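Local coordinates for protein hypothetical hydrolase (Bacteroides thetaiotaomicron, PDB 3TC9) that is of uncharacterised function but probably serves as an auxiliary nutrient-binding protein, pairing an immunoglobulin-like IPT/TIG domain with a six-bladed beta-propeller, at residues G61-G64 against K65-Y68; F356-E360 against N361-R365; A377-S381 against N382-G386. All blocks are in the same frame, centred on the assembly; numbering follows the deposited sequence.

Contact 1 of 3, residues G61-G64 against K65-Y68; sequences GAKG and KSLY
Lys-63 and Ser-66 meet across the turn of a beta hairpin in the immunoglobulin-like IPT/TIG domain, where strand 55-62 runs into strand 66-70. The Lys-63 side chain can be followed outward. Its CB lies 3.7 Å from Ser-66 OG; CG stands anti to the carbonyl carbon (chi1 -67°), which lets CD pass 4.1 Å from the same Ser-66 OG; beyond this the extended chain carries CE and NZ away from the turn. The backbone beneath is held by Lys-63 N, which donates to Ser-66 O at 2.7 Å in an almost straight bond. That carbonyl also receives a CA-H...O contact from Ala-62. At the bend, Lys-65 N makes a weak bond to Lys-63 O, and Gly-64 has backbone angles at which a CB would jam against the Lys-63 carbonyl. Ala-62 and Leu-67 form a non-hydrogen-bonded pair, their CB atoms 4.3 Å apart on the face that also meets Ile-48. The bent Lys-65 chain leads away from the turn, and its NZ forms a salt bridge with Glu-39. In the next pair, Tyr-68 N donates to Gly-61 O at 2.9 Å, and the return bond, Gly-61 N to Tyr-68 O, is weak at 3.4 Å.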
loop_
_atom_site.group_PDB
_atom_site.type_symbol
_atom_site.label_atom_id
_atom_site.label_comp_id
_atom_site.label_asym_id
_atom_site.label_seq_id
_atom_site.Cartn_x
_atom_site.Cartn_y
_atom_site.Cartn_z
ATOM N N GLY B 61 39.830 3.494 5.544
ATOM C CA GLY B 61 40.797 3.108 6.563
ATOM C C GLY B 61 41.266 1.691 6.339
ATOM O O GLY B 61 40.497 0.873 5.825
ATOM N N ALA B 62 42.542 1.404 6.670
ATOM C CA ALA B 62 43.143 0.064 6.525
ATOM C C ALA B 62 44.224 -0.165 7.597
ATOM O O ALA B 62 45.177 0.619 7.704
ATOM C CB ALA B 62 43.720 -0.120 5.121
ATOM N N LYS B 63 44.075 -1.239 8.382
ATOM C CA LYS B 63 45.015 -1.594 9.457
ATOM C C LYS B 63 45.615 -3.030 9.309
ATOM O O LYS B 63 46.005 -3.618 10.314
ATOM C CB LYS B 63 44.326 -1.462 10.834
ATOM C CG LYS B 63 43.950 -0.045 11.236
ATOM C CD LYS B 63 43.178 -0.059 12.562
ATOM C CE LYS B 63 42.842 1.318 13.087
ATOM N NZ LYS B 63 41.835 1.260 14.182
ATOM N N GLY B 64 45.682 -3.571 8.088
ATOM C CA GLY B 64 46.225 -4.907 7.856
ATOM C C GLY B 64 45.229 -6.037 8.069
ATOM O O GLY B 64 45.016 -6.840 7.162
ATOM N N LYS B 65 44.634 -6.135 9.290
ATOM C CA LYS B 65 43.647 -7.169 9.682
ATOM C C LYS B 65 42.208 -6.642 9.585
ATOM O O LYS B 65 41.244 -7.399 9.706
ATOM C CB LYS B 65 43.903 -7.681 11.119
ATOM C CG LYS B 65 45.210 -8.477 11.324
ATOM C CD LYS B 65 45.078 -10.015 11.195
ATOM C CE LYS B 65 46.424 -10.713 11.350
ATOM N NZ LYS B 65 46.639 -11.815 10.359
ATOM N N SER B 66 42.072 -5.346 9.360
ATOM C CA SER B 66 40.786 -4.681 9.223
ATOM C C SER B 66 40.874 -3.486 8.273
ATOM O O SER B 66 41.959 -2.947 8.007
ATOM C CB SER B 66 40.264 -4.217 10.587
ATOM O OG SER B 66 41.161 -3.280 11.153
ATOM N N LEU B 67 39.725 -3.123 7.737
ATOM C CA LEU B 67 39.547 -1.951 6.911
ATOM C C LEU B 67 38.122 -1.426 7.062
ATOM O O LEU B 67 37.208 -2.158 7.418
ATOM C CB LEU B 67 39.921 -2.161 5.424
ATOM C CG LEU B 67 39.062 -3.049 4.552
ATOM C CD1 LEU B 67 37.837 -2.278 3.983
ATOM C CD2 LEU B 67 39.883 -3.577 3.444
ATOM N N TYR B 68 37.960 -0.152 6.759
ATOM C CA TYR B 68 36.701 0.550 6.704
ATOM C C TYR B 68 36.421 0.940 5.255
ATOM O O TYR B 68 37.317 1.407 4.545
ATOM C CB TYR B 68 36.758 1.807 7.584
ATOM C CG TYR B 68 36.517 1.613 9.064
ATOM C CD1 TYR B 68 35.253 1.284 9.548
ATOM C CD2 TYR B 68 37.513 1.904 9.991
ATOM C CE1 TYR B 68 35.008 1.171 10.916
ATOM C CE2 TYR B 68 37.276 1.817 11.363
ATOM C CZ TYR B 68 36.027 1.438 11.823
ATOM O OH TYR B 68 35.816 1.323 13.184
#

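Contact 2 of 3, residues F356-E360 against N361-R365; sequences FCDRE and NHCIR. With EDO (1,2-ethanediol), chain V.
Phe-356 and Arg-365 pair across a beta hairpin of the six-bladed propeller, strand 352-358 turning back into strand 363-367 of one blade. They are a hydrogen-bonded pair: Arg-365 N donates to Phe-356 O at 2.8 Å, and Phe-356 N returns a bond to Arg-365 O. Arg-365 CB sits over one face of the phenyl ring, a CH-pi contact 3.8 Å from the centroid. On the other side of the sheet Cys-357 SG touches Ile-364 CD1 at 3.6 Å, against Ile-404 of strand 401-407, which belongs to another sheet of the propeller. Asp-358, on the same face as Phe-356, gathers the polar contacts. Its CG is anti to the backbone N (chi1 -161°), placing OD2 between two donors that come from opposite faces of the carboxylate plane: Asn-361 ND2 at 2.6 Å, nearly straight (176°), and Arg-365 NH1 at 2.7 Å in a salt bridge. Asp-358 OD1 is taken by His-332 N, and Arg-365 NH2 has a second acid, Asp-323, so the buried charges are probably well compensated. A G1 beta bulge sets His-362 and Cys-363 together opposite Asp-358, and Asn-361 N bonds to Asp-358 O. Arg-359 turns outward, its NH1 in a salt bridge with Glu-360 OE2. The carbonyl of Arg-359 lies over one face of the His-362 imidazole, whose ND1 accepts from the backbone N of His-400. At the turn Asn-361 OD1 accepts a 2.8 Å bond from O1 of an ethanediol, probably from the crystallisation liquor.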
loop_
_atom_site.group_PDB
_atom_site.type_symbol
_atom_site.label_atom_id
_atom_site.label_comp_id
_atom_site.label_asym_id
_atom_site.label_seq_id
_atom_site.Cartn_x
_atom_site.Cartn_y
_atom_site.Cartn_z
ATOM N N PHE B 356 2.735 19.303 1.427
ATOM C CA PHE B 356 2.641 20.583 0.731
ATOM C C PHE B 356 3.980 21.313 0.694
ATOM O O PHE B 356 4.841 21.097 1.556
ATOM C CB PHE B 356 1.554 21.482 1.371
ATOM C CG PHE B 356 1.797 21.874 2.801
ATOM C CD1 PHE B 356 1.388 21.046 3.845
ATOM C CD2 PHE B 356 2.433 23.072 3.114
ATOM C CE1 PHE B 356 1.590 21.423 5.180
ATOM C CE2 PHE B 356 2.649 23.434 4.446
ATOM C CZ PHE B 356 2.224 22.610 5.464
ATOM N N CYS B 357 4.121 22.210 -0.288
ATOM C CA CYS B 357 5.270 23.066 -0.439
ATOM C C CYS B 357 5.170 24.207 0.510
ATOM O O CYS B 357 4.153 24.877 0.551
ATOM C CB CYS B 357 5.381 23.568 -1.870
ATOM S SG CYS B 357 5.750 22.274 -3.066
ATOM N N ASP B 358 6.232 24.433 1.281
ATOM C CA ASP B 358 6.383 25.564 2.206
ATOM C C ASP B 358 7.447 26.442 1.544
ATOM O O ASP B 358 8.646 26.277 1.782
ATOM C CB ASP B 358 6.768 25.063 3.599
ATOM C CG ASP B 358 6.515 26.032 4.737
ATOM O OD1 ASP B 358 5.807 27.041 4.514
ATOM O OD2 ASP B 358 6.994 25.758 5.870
ATOM N N ARG B 359 6.981 27.271 0.584
ATOM C CA ARG B 359 7.794 28.086 -0.313
ATOM C C ARG B 359 8.952 28.819 0.356
ATOM O O ARG B 359 10.085 28.660 -0.110
ATOM C CB ARG B 359 6.923 29.074 -1.083
ATOM C CG ARG B 359 7.569 29.640 -2.326
ATOM C CD ARG B 359 6.978 30.993 -2.640
ATOM N NE ARG B 359 7.262 31.395 -4.015
ATOM C CZ ARG B 359 8.026 32.424 -4.363
ATOM N NH1 ARG B 359 8.608 33.174 -3.434
ATOM N NH2 ARG B 359 8.228 32.703 -5.643
ATOM N N GLU B 360 8.701 29.626 1.400
ATOM C CA GLU B 360 9.775 30.459 1.957
ATOM C C GLU B 360 10.590 29.752 3.027
ATOM O O GLU B 360 11.552 30.329 3.542
ATOM C CB GLU B 360 9.259 31.805 2.479
ATOM C CG GLU B 360 8.633 32.717 1.429
ATOM C CD GLU B 360 9.505 33.149 0.267
ATOM O OE1 GLU B 360 10.743 33.276 0.433
ATOM O OE2 GLU B 360 8.930 33.384 -0.817
ATOM N N ASN B 361 10.237 28.506 3.333
ATOM C CA ASN B 361 10.976 27.643 4.231
ATOM C C ASN B 361 11.786 26.648 3.404
ATOM O O ASN B 361 12.579 25.876 3.969
ATOM C CB ASN B 361 10.032 26.945 5.206
ATOM C CG ASN B 361 9.650 27.826 6.372
ATOM O OD1 ASN B 361 10.401 28.698 6.806
ATOM N ND2 ASN B 361 8.478 27.606 6.915
ATOM N N HIS B 362 11.590 26.688 2.052
ATOM C CA HIS B 362 12.275 25.865 1.020
ATOM C C HIS B 362 12.223 24.358 1.324
ATOM O O HIS B 362 13.225 23.645 1.202
ATOM C CB HIS B 362 13.732 26.325 0.840
ATOM C CG HIS B 362 13.826 27.793 0.609
ATOM N ND1 HIS B 362 13.545 28.340 -0.617
ATOM C CD2 HIS B 362 14.103 28.792 1.480
ATOM C CE1 HIS B 362 13.691 29.646 -0.473
ATOM N NE2 HIS B 362 14.029 29.960 0.772
ATOM N N CYS B 363 11.048 23.872 1.689
ATOM C CA CYS B 363 10.904 22.454 2.038
ATOM C C CYS B 363 9.486 21.937 1.760
ATOM O O CYS B 363 8.597 22.696 1.347
ATOM C CB CYS B 363 11.301 22.228 3.498
ATOM S SG CYS B 363 10.280 23.121 4.679
ATOM N N ILE B 364 9.319 20.623 1.926
ATOM C CA ILE B 364 8.047 19.924 1.787
ATOM C C ILE B 364 7.620 19.544 3.184
ATOM O O ILE B 364 8.406 18.942 3.932
ATOM C CB ILE B 364 8.089 18.683 0.833
ATOM C CG1 ILE B 364 8.778 18.951 -0.529
ATOM C CG2 ILE B 364 6.685 18.075 0.655
ATOM C CD1 ILE B 364 8.181 20.147 -1.429
ATOM N N ARG B 365 6.390 19.893 3.536
ATOM C CA ARG B 365 5.837 19.588 4.855
ATOM C C ARG B 365 4.774 18.513 4.742
ATOM O O ARG B 365 4.287 18.251 3.653
ATOM C CB ARG B 365 5.252 20.855 5.517
ATOM C CG ARG B 365 6.124 22.115 5.411
ATOM C CD ARG B 365 7.332 22.180 6.325
ATOM N NE ARG B 365 7.008 22.068 7.748
ATOM C CZ ARG B 365 6.693 23.076 8.549
ATOM N NH1 ARG B 365 6.624 24.311 8.076
ATOM N NH2 ARG B 365 6.440 22.858 9.826
HETATM C C1 EDO V . 11.375 31.997 8.032
HETATM O O1 EDO V . 10.157 31.266 7.822
HETATM C C2 EDO V . 12.007 31.587 9.360
HETATM O O2 EDO V . 11.407 32.324 10.432
#

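Contact 3 of 3, residues A377-S381 against N382-G386; sequences AGRGS and NGTSG
A type I' beta turn from Gly-380 to Gly-383 tops the loop that leads from strand 372-376 to strand 390-391 in the propeller. Ser-381 and Asn-382 occupy its two central positions, and Gly-383 N closes it on Gly-380 O at 3.1 Å. Below the turn the two arms are joined less directly. Arg-379 CA makes a CA-H...O contact with Gly-383 O at 3.2 Å, and a water accepts from Arg-379 N at 2.8 Å while donating to Thr-384 O at 2.6 Å, bridging arms that share no direct backbone bond at this level. The Arg-379 and Thr-384 side chains run alongside each other in the same direction. With its chain bent at chi3 (69°), Arg-379 brings one guanidinium face over Thr-384 CG2, the methyl standing 3.3 Å above the plane toward the rim and 3.5 Å from NH2. The same guanidinium donates through NH1 to Asn-361 O and makes a cation-pi contact with Trp-321. Leucine in place of Arg-379 would probably leave the Asn-361 carbonyl without this donor and strip the Thr-384 methyl of its flat cover. Ser-381 OG is hydrogen-bonded to Glu-395 O. Because the Thr-384 methyl rests on the flat face of the cation, it does not compete for the in-plane N-H groups, and NH1 can serve Asn-361 O while the apolar contact is kept.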
loop_
_atom_site.group_PDB
_atom_site.type_symbol
_atom_site.label_atom_id
_atom_site.label_comp_id
_atom_site.label_asym_id
_atom_site.label_seq_id
_atom_site.Cartn_x
_atom_site.Cartn_y
_atom_site.Cartn_z
ATOM N N ALA B 377 11.138 16.950 3.310
ATOM C CA ALA B 377 12.344 17.099 2.494
ATOM C C ALA B 377 12.747 18.522 2.363
ATOM O O ALA B 377 11.900 19.402 2.348
ATOM C CB ALA B 377 12.109 16.519 1.101
ATOM N N GLY B 378 14.050 18.736 2.240
ATOM C CA GLY B 378 14.615 20.068 2.088
ATOM C C GLY B 378 15.366 20.482 3.322
ATOM O O GLY B 378 15.371 19.760 4.329
ATOM N N ARG B 379 16.012 21.670 3.234
ATOM C CA ARG B 379 16.796 22.286 4.294
ATOM C C ARG B 379 18.021 21.421 4.679
ATOM O O ARG B 379 18.530 21.534 5.778
ATOM C CB ARG B 379 15.921 22.628 5.535
ATOM C CG ARG B 379 14.696 23.459 5.192
ATOM C CD ARG B 379 13.797 23.667 6.380
ATOM N NE ARG B 379 14.395 24.547 7.393
ATOM C CZ ARG B 379 14.267 25.868 7.412
ATOM N NH1 ARG B 379 13.590 26.490 6.457
ATOM N NH2 ARG B 379 14.814 26.578 8.386
ATOM N N GLY B 380 18.527 20.631 3.742
ATOM C CA GLY B 380 19.732 19.836 3.956
ATOM C C GLY B 380 20.981 20.671 3.773
ATOM O O GLY B 380 20.895 21.887 3.558
ATOM N N SER B 381 22.156 20.024 3.865
ATOM C CA SER B 381 23.474 20.636 3.651
ATOM C C SER B 381 23.714 21.914 4.456
ATOM O O SER B 381 24.371 22.848 3.969
ATOM C CB SER B 381 23.689 20.955 2.173
ATOM O OG SER B 381 23.378 19.877 1.308
ATOM N N ASN B 382 23.197 21.955 5.687
ATOM C CA ASN B 382 23.409 23.073 6.611
ATOM C C ASN B 382 22.865 24.421 6.021
ATOM O O ASN B 382 23.397 25.507 6.289
ATOM C CB ASN B 382 24.919 23.149 6.989
ATOM C CG ASN B 382 25.182 23.824 8.312
ATOM O OD1 ASN B 382 24.547 23.512 9.339
ATOM N ND2 ASN B 382 26.130 24.765 8.317
ATOM N N GLY B 383 21.764 24.337 5.284
ATOM C CA GLY B 383 21.160 25.519 4.683
ATOM C C GLY B 383 19.670 25.416 4.486
ATOM O O GLY B 383 19.044 24.452 4.917
ATOM N N THR B 384 19.093 26.443 3.885
ATOM C CA THR B 384 17.663 26.485 3.599
ATOM C C THR B 384 17.521 26.428 2.094
ATOM O O THR B 384 17.335 25.345 1.544
ATOM C CB THR B 384 16.959 27.697 4.260
ATOM O OG1 THR B 384 17.604 28.905 3.849
ATOM C CG2 THR B 384 16.960 27.612 5.784
ATOM N N SER B 385 17.619 27.574 1.420
ATOM C CA SER B 385 17.500 27.613 -0.031
ATOM C C SER B 385 18.792 27.132 -0.694
ATOM O O SER B 385 19.894 27.346 -0.160
ATOM C CB SER B 385 17.188 29.024 -0.500
ATOM O OG SER B 385 18.194 29.915 -0.054
ATOM N N GLY B 386 18.635 26.535 -1.860
ATOM C CA GLY B 386 19.755 26.067 -2.658
ATOM C C GLY B 386 19.311 25.061 -3.682
ATOM O O GLY B 386 18.117 24.937 -3.976
HETATM O O HOH W 1 15.737 23.417 1.051
#

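Contact 1 comes first along the chain and stands apart, in the hairpin of strands 55-62 and 66-70; its centre is about 43 Å from that of contact 2 and about 35 Å from that of contact 3. The latter two follow in series within the propeller, centres about 11 Å apart, and touch. Contact 2 is the hairpin of strands 352-358 and 363-367, whose sheet also includes strand 372-376. Ile-364 N probably bonds to Ala-377 O at 2.9 Å, and His-362 packs on Ser-385. Contact 1 thus belongs to the immunoglobulin-like domain, while contacts 2 and 3 join a blade's hairpin to the loop that carries the chain on to strand 390-391 of another sheet.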